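Local coordinates for protein TRAP dicarboxylate transporter, DctP subunit (Sulfurospirillum deleyianum, PDB 4OVS) that binds succinate and probably delivers such dicarboxylates, as the periplasmic solute-binding subunit of a TRAP transporter, to its membrane partners, at residues 68-73 / 81-86; 74-79 / 92-97. One frame throughout, in Å; residues are numbered along the deposited sequence.

Interaction 1: 68-73 / 81-86; sequences QLYGDG and LGNAHI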
loop_
_atom_site.group_PDB
_atom_site.type_symbol
_atom_site.label_atom_id
_atom_site.label_comp_id
_atom_site.label_asym_id
_atom_site.label_seq_id
_atom_site.Cartn_x
_atom_site.Cartn_y
_atom_site.Cartn_z
ATOM N N GLN A 68 0.331 -14.570 -7.585
ATOM C CA GLN A 68 0.338 -15.790 -8.360
ATOM C C GLN A 68 1.628 -15.999 -9.041
ATOM O O GLN A 68 2.077 -17.130 -9.129
ATOM C CB GLN A 68 -0.753 -15.818 -9.420
ATOM C CG GLN A 68 -2.061 -16.180 -8.827
ATOM C CD GLN A 68 -3.182 -16.171 -9.818
ATOM O OE1 GLN A 68 -3.049 -15.666 -10.909
ATOM N NE2 GLN A 68 -4.283 -16.793 -9.451
ATOM N N LEU A 69 2.238 -14.923 -9.535
ATOM C CA LEU A 69 3.544 -15.064 -10.182
ATOM C C LEU A 69 4.699 -14.793 -9.218
ATOM O O LEU A 69 5.621 -15.592 -9.119
ATOM C CB LEU A 69 3.601 -14.141 -11.379
ATOM C CG LEU A 69 4.663 -14.467 -12.399
ATOM C CD1 LEU A 69 4.326 -15.786 -13.084
ATOM C CD2 LEU A 69 4.807 -13.283 -13.380
ATOM N N TYR A 70 4.633 -13.672 -8.507
ATOM C CA TYR A 70 5.673 -13.266 -7.525
ATOM C C TYR A 70 5.026 -12.514 -6.371
ATOM O O TYR A 70 4.059 -11.737 -6.561
ATOM C CB TYR A 70 6.744 -12.327 -8.138
ATOM C CG TYR A 70 7.482 -12.924 -9.281
ATOM C CD1 TYR A 70 8.439 -13.887 -9.080
ATOM C CD2 TYR A 70 7.229 -12.511 -10.574
ATOM C CE1 TYR A 70 9.090 -14.457 -10.122
ATOM C CE2 TYR A 70 7.874 -13.078 -11.625
ATOM C CZ TYR A 70 8.823 -14.049 -11.393
ATOM O OH TYR A 70 9.506 -14.631 -12.437
ATOM N N GLY A 71 5.543 -12.778 -5.168
ATOM C CA GLY A 71 5.133 -12.100 -3.962
ATOM C C GLY A 71 6.028 -10.958 -3.529
ATOM O O GLY A 71 6.947 -10.609 -4.236
ATOM N N ASP A 72 5.760 -10.408 -2.342
ATOM C CA ASP A 72 6.469 -9.237 -1.826
ATOM C C ASP A 72 7.971 -9.436 -1.911
ATOM O O ASP A 72 8.754 -8.501 -2.213
ATOM C CB ASP A 72 6.122 -9.025 -0.346
ATOM C CG ASP A 72 4.812 -8.265 -0.130
ATOM O OD1 ASP A 72 4.285 -7.641 -1.083
ATOM O OD2 ASP A 72 4.324 -8.275 1.033
ATOM N N GLY A 73 8.373 -10.659 -1.592
ATOM C CA GLY A 73 9.780 -10.965 -1.400
ATOM C C GLY A 73 10.533 -11.259 -2.673
ATOM O O GLY A 73 11.756 -11.371 -2.650
ATOM N N LEU A 81 15.542 -8.543 -13.257
ATOM C CA LEU A 81 15.979 -9.555 -14.223
ATOM C C LEU A 81 15.117 -9.572 -15.490
ATOM O O LEU A 81 15.475 -10.223 -16.465
ATOM C CB LEU A 81 15.933 -10.949 -13.590
ATOM C CG LEU A 81 17.059 -11.364 -12.652
ATOM C CD1 LEU A 81 17.316 -10.319 -11.616
ATOM C CD2 LEU A 81 16.733 -12.677 -11.961
ATOM N N GLY A 82 13.980 -8.879 -15.465
ATOM C CA GLY A 82 13.043 -8.874 -16.593
ATOM C C GLY A 82 12.069 -10.041 -16.675
ATOM O O GLY A 82 11.374 -10.249 -17.683
ATOM N N ASN A 83 12.027 -10.830 -15.621
ATOM C CA ASN A 83 11.043 -11.929 -15.502
ATOM C C ASN A 83 9.616 -11.431 -15.182
ATOM O O ASN A 83 8.621 -12.141 -15.339
ATOM C CB ASN A 83 11.530 -12.904 -14.448
ATOM C CG ASN A 83 12.850 -13.519 -14.822
ATOM O OD1 ASN A 83 13.063 -13.869 -15.972
ATOM N ND2 ASN A 83 13.752 -13.624 -13.863
ATOM N N ALA A 84 9.527 -10.206 -14.720
ATOM C CA ALA A 84 8.251 -9.523 -14.643
ATOM C C ALA A 84 8.546 -8.126 -15.155
ATOM O O ALA A 84 9.703 -7.693 -15.163
ATOM C CB ALA A 84 7.732 -9.511 -13.211
ATOM N N HIS A 85 7.513 -7.436 -15.608
ATOM C CA HIS A 85 7.692 -6.213 -16.342
ATOM C C HIS A 85 7.157 -5.005 -15.620
ATOM O O HIS A 85 7.734 -3.934 -15.689
ATOM C CB HIS A 85 7.003 -6.379 -17.688
ATOM C CG HIS A 85 7.485 -7.569 -18.442
ATOM N ND1 HIS A 85 6.711 -8.242 -19.357
ATOM C CD2 HIS A 85 8.690 -8.187 -18.443
ATOM C CE1 HIS A 85 7.418 -9.222 -19.898
ATOM N NE2 HIS A 85 8.622 -9.203 -19.363
ATOM N N ILE A 86 6.021 -5.169 -14.955
ATOM C CA ILE A 86 5.325 -4.049 -14.321
ATOM C C ILE A 86 4.834 -4.482 -12.951
ATOM O O ILE A 86 4.308 -5.580 -12.778
ATOM C CB ILE A 86 4.156 -3.516 -15.196
ATOM C CG1 ILE A 86 4.683 -3.026 -16.531
ATOM C CG2 ILE A 86 3.476 -2.333 -14.529
ATOM C CD1 ILE A 86 3.706 -2.414 -17.436
HETATM O O HOH W 1 8.144 -15.559 -14.888
#
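Tyr70 lays its ring against the turn Asn83-Ala84, where the helix 75-81 of a beta-alpha-beta crossover gives way to strand 86-87. The crossover starts from strand 59-64, and both strands run parallel to strand 26-31. The methyl of Ala84 approaches the ring obliquely, with CB 3.9 Å from Tyr70 CE2. Asn83 O sits at the ring edge, near its plane, while Asn83 CB lies 3.3 Å from Tyr70 OH. The amide of Asn83 is turned 29° from the ring. Leu69 adds only a loose touch, its CD2 4.4 Å from Asn83 O. The direct contact is slight and consists of van der Waals touches; a water adds a polar link, 3.0 Å from Tyr70 OH, and gives a weak bond to Asn83 O.

The ring reaches across because CG of Tyr70 stands beside its backbone N and opposite the carbonyl carbon (chi1 -60°), and the ring also rests on Ala78 and Thr31. Replacing Tyr70 by alanine would probably open a gap beside the Ala84 methyl and leave the bridging water without its hydroxyl mate. On the other side, the turn is set by a Schellman motif ending the helix: Gly82 takes a positive phi of 83°, a conformation in which a side chain would collide with Leu81 O, so glycine suits it.

Interaction 2: 74-79 / 92-97; sequences EEMKAL and SKFTSL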
loop_
_atom_site.group_PDB
_atom_site.type_symbol
_atom_site.label_atom_id
_atom_site.label_comp_id
_atom_site.label_asym_id
_atom_site.label_seq_id
_atom_site.Cartn_x
_atom_site.Cartn_y
_atom_site.Cartn_z
ATOM N N GLU A 74 9.803 -11.423 -3.773
ATOM C CA GLU A 74 10.394 -11.847 -5.030
ATOM C C GLU A 74 10.182 -10.864 -6.185
ATOM O O GLU A 74 10.924 -10.918 -7.166
ATOM C CB GLU A 74 9.899 -13.237 -5.426
ATOM C CG GLU A 74 10.058 -14.307 -4.345
ATOM C CD GLU A 74 8.842 -14.397 -3.445
ATOM O OE1 GLU A 74 7.713 -14.215 -3.956
ATOM O OE2 GLU A 74 9.001 -14.628 -2.230
ATOM N N GLU A 75 9.233 -9.932 -6.066
ATOM C CA GLU A 75 8.875 -9.106 -7.228
ATOM C C GLU A 75 9.999 -8.182 -7.671
ATOM O O GLU A 75 10.129 -7.911 -8.850
ATOM C CB GLU A 75 7.560 -8.309 -7.027
ATOM C CG GLU A 75 7.584 -7.377 -5.857
ATOM C CD GLU A 75 6.278 -6.648 -5.640
ATOM O OE1 GLU A 75 5.362 -6.723 -6.519
ATOM O OE2 GLU A 75 6.174 -6.005 -4.581
HETATM N N MSE A 76 10.783 -7.662 -6.749
HETATM C CA MSE A 76 11.758 -6.658 -7.134
HETATM C C MSE A 76 12.853 -7.261 -8.036
HETATM O O MSE A 76 13.136 -6.760 -9.140
HETATM C CB MSE A 76 12.378 -6.014 -5.894
HETATM C CG MSE A 76 11.395 -5.245 -5.052
HETATM SE SE MSE A 76 10.611 -3.658 -5.997
HETATM C CE MSE A 76 10.434 -2.495 -4.453
ATOM N N LYS A 77 13.469 -8.331 -7.556
ATOM C CA LYS A 77 14.498 -9.026 -8.308
ATOM C C LYS A 77 13.918 -9.413 -9.662
ATOM O O LYS A 77 14.569 -9.340 -10.683
ATOM C CB LYS A 77 14.906 -10.300 -7.545
ATOM C CG LYS A 77 15.775 -11.267 -8.345
ATOM C CD LYS A 77 15.403 -12.736 -8.131
ATOM C CE LYS A 77 16.641 -13.652 -8.365
ATOM N NZ LYS A 77 16.521 -15.040 -7.787
ATOM N N ALA A 78 12.666 -9.857 -9.647
ATOM C CA ALA A 78 12.012 -10.281 -10.863
ATOM C C ALA A 78 12.022 -9.164 -11.871
ATOM O O ALA A 78 12.226 -9.399 -13.032
ATOM C CB ALA A 78 10.550 -10.710 -10.565
ATOM N N LEU A 79 11.745 -7.946 -11.424
ATOM C CA LEU A 79 11.755 -6.800 -12.315
ATOM C C LEU A 79 13.203 -6.516 -12.749
ATOM O O LEU A 79 13.476 -6.309 -13.921
ATOM C CB LEU A 79 11.105 -5.575 -11.640
ATOM C CG LEU A 79 9.674 -5.217 -12.112
ATOM C CD1 LEU A 79 8.767 -6.379 -12.005
ATOM C CD2 LEU A 79 9.103 -4.047 -11.333
ATOM N N SER A 92 6.225 1.124 1.475
ATOM C CA SER A 92 7.070 0.361 2.425
ATOM C C SER A 92 7.997 -0.621 1.719
ATOM O O SER A 92 9.080 -0.924 2.207
ATOM C CB SER A 92 6.210 -0.474 3.394
ATOM O OG SER A 92 5.428 0.324 4.274
ATOM N N LYS A 93 7.548 -1.135 0.584
ATOM C CA LYS A 93 8.250 -2.160 -0.138
ATOM C C LYS A 93 9.534 -1.600 -0.779
ATOM O O LYS A 93 10.423 -2.351 -1.117
ATOM C CB LYS A 93 7.339 -2.771 -1.199
ATOM C CG LYS A 93 6.013 -3.310 -0.687
ATOM C CD LYS A 93 6.132 -4.619 0.071
ATOM C CE LYS A 93 4.956 -4.828 1.040
ATOM N NZ LYS A 93 3.662 -5.120 0.398
ATOM N N PHE A 94 9.626 -0.279 -0.908
ATOM C CA PHE A 94 10.804 0.387 -1.471
ATOM C C PHE A 94 11.845 0.800 -0.430
ATOM O O PHE A 94 12.938 1.270 -0.771
ATOM C CB PHE A 94 10.382 1.671 -2.206
ATOM C CG PHE A 94 9.593 1.432 -3.485
ATOM C CD1 PHE A 94 10.242 1.262 -4.701
ATOM C CD2 PHE A 94 8.208 1.397 -3.466
ATOM C CE1 PHE A 94 9.544 1.063 -5.861
ATOM C CE2 PHE A 94 7.487 1.192 -4.643
ATOM C CZ PHE A 94 8.146 1.024 -5.830
ATOM N N THR A 95 11.512 0.661 0.841
ATOM C CA THR A 95 12.308 1.336 1.862
ATOM C C THR A 95 13.713 0.770 2.081
ATOM O O THR A 95 14.542 1.442 2.668
ATOM C CB THR A 95 11.534 1.471 3.201
ATOM O OG1 THR A 95 11.302 0.182 3.797
ATOM C CG2 THR A 95 10.186 2.209 2.961
ATOM N N SER A 96 13.998 -0.436 1.598
ATOM C CA SER A 96 15.371 -0.914 1.648
ATOM C C SER A 96 16.236 -0.319 0.519
ATOM O O SER A 96 17.402 -0.086 0.733
ATOM C CB SER A 96 15.453 -2.442 1.642
ATOM O OG SER A 96 15.012 -3.003 0.417
ATOM N N LEU A 97 15.664 -0.085 -0.667
ATOM C CA LEU A 97 16.349 0.545 -1.799
ATOM C C LEU A 97 16.423 2.047 -1.629
ATOM O O LEU A 97 17.426 2.681 -1.978
ATOM C CB LEU A 97 15.565 0.269 -3.093
ATOM C CG LEU A 97 15.338 -1.222 -3.299
ATOM C CD1 LEU A 97 14.526 -1.505 -4.550
ATOM C CD2 LEU A 97 16.661 -1.946 -3.341
#
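One face of the Phe94 ring carries the terminal methyl of Met76, a selenomethionine in this crystal. CE lies 4.0 Å from the centroid of the Phe94 ring and 22° off its normal, a CH-pi contact displaced toward the CD1 rim, where CE comes within 3.8 Å of Phe94 CD1. The selenium is farther off and oblique, 5.4 Å from the same centroid, and the Met76 chain crosses the Phe94 side chain at about a right angle. Phe94 also packs on Leu237 and Ile239 of strand 233-241, and Met76 shares Ile239 with it. Bends at chi2 (-64°) and chi3 help swing the methyl from the helix to segment 92-97, where CE also meets Lys93 O at 3.3 Å and Leu97 CD1 at 4.2 Å.

This Met-aromatic contact joins the first turn of helix 75-81, with Glu74 at the N-cap position, to the loop that enters the succinate site of this periplasmic binding protein. While CB of Lys93 faces the helix, the end of its chain leads away: NZ hydrogen-bonds a bound succinate and makes a salt bridge with Asp72. Glu75 OE2, 5.6 Å from Lys93 NZ, may add to the negative potential around the ammonium, though the two are not in contact.

Segment 92-97 follows helix-like backbone angles without forming a regular helix. Ser92 O is gripped twice, by Thr95 N and by Thr95 OG1 at 2.9 Å from Ser92 O, both arriving from the same face of the carbonyl plane.

How the interactions relate
From the N terminus, the chain leaves strand 59-64 through loop 68-73, enters helix 75-81 at 74-79, turns at 81-86 into strand 86-87 and runs on to 92-97. Interaction 1 closes the loop round the helix; interaction 2 starts inside that loop and ends beyond it, so the two cross rather than nest. They also touch directly. The Asp72-Lys93 salt bridge links the first and last segments, while Ala84 packs its CB on Leu79 CD1 and its N probably hydrogen-bonds Ala78 O, 3.3 Å from Ala84 N. Together they tie helix 75-81 to both its flanking loops and to the succinate-site loop.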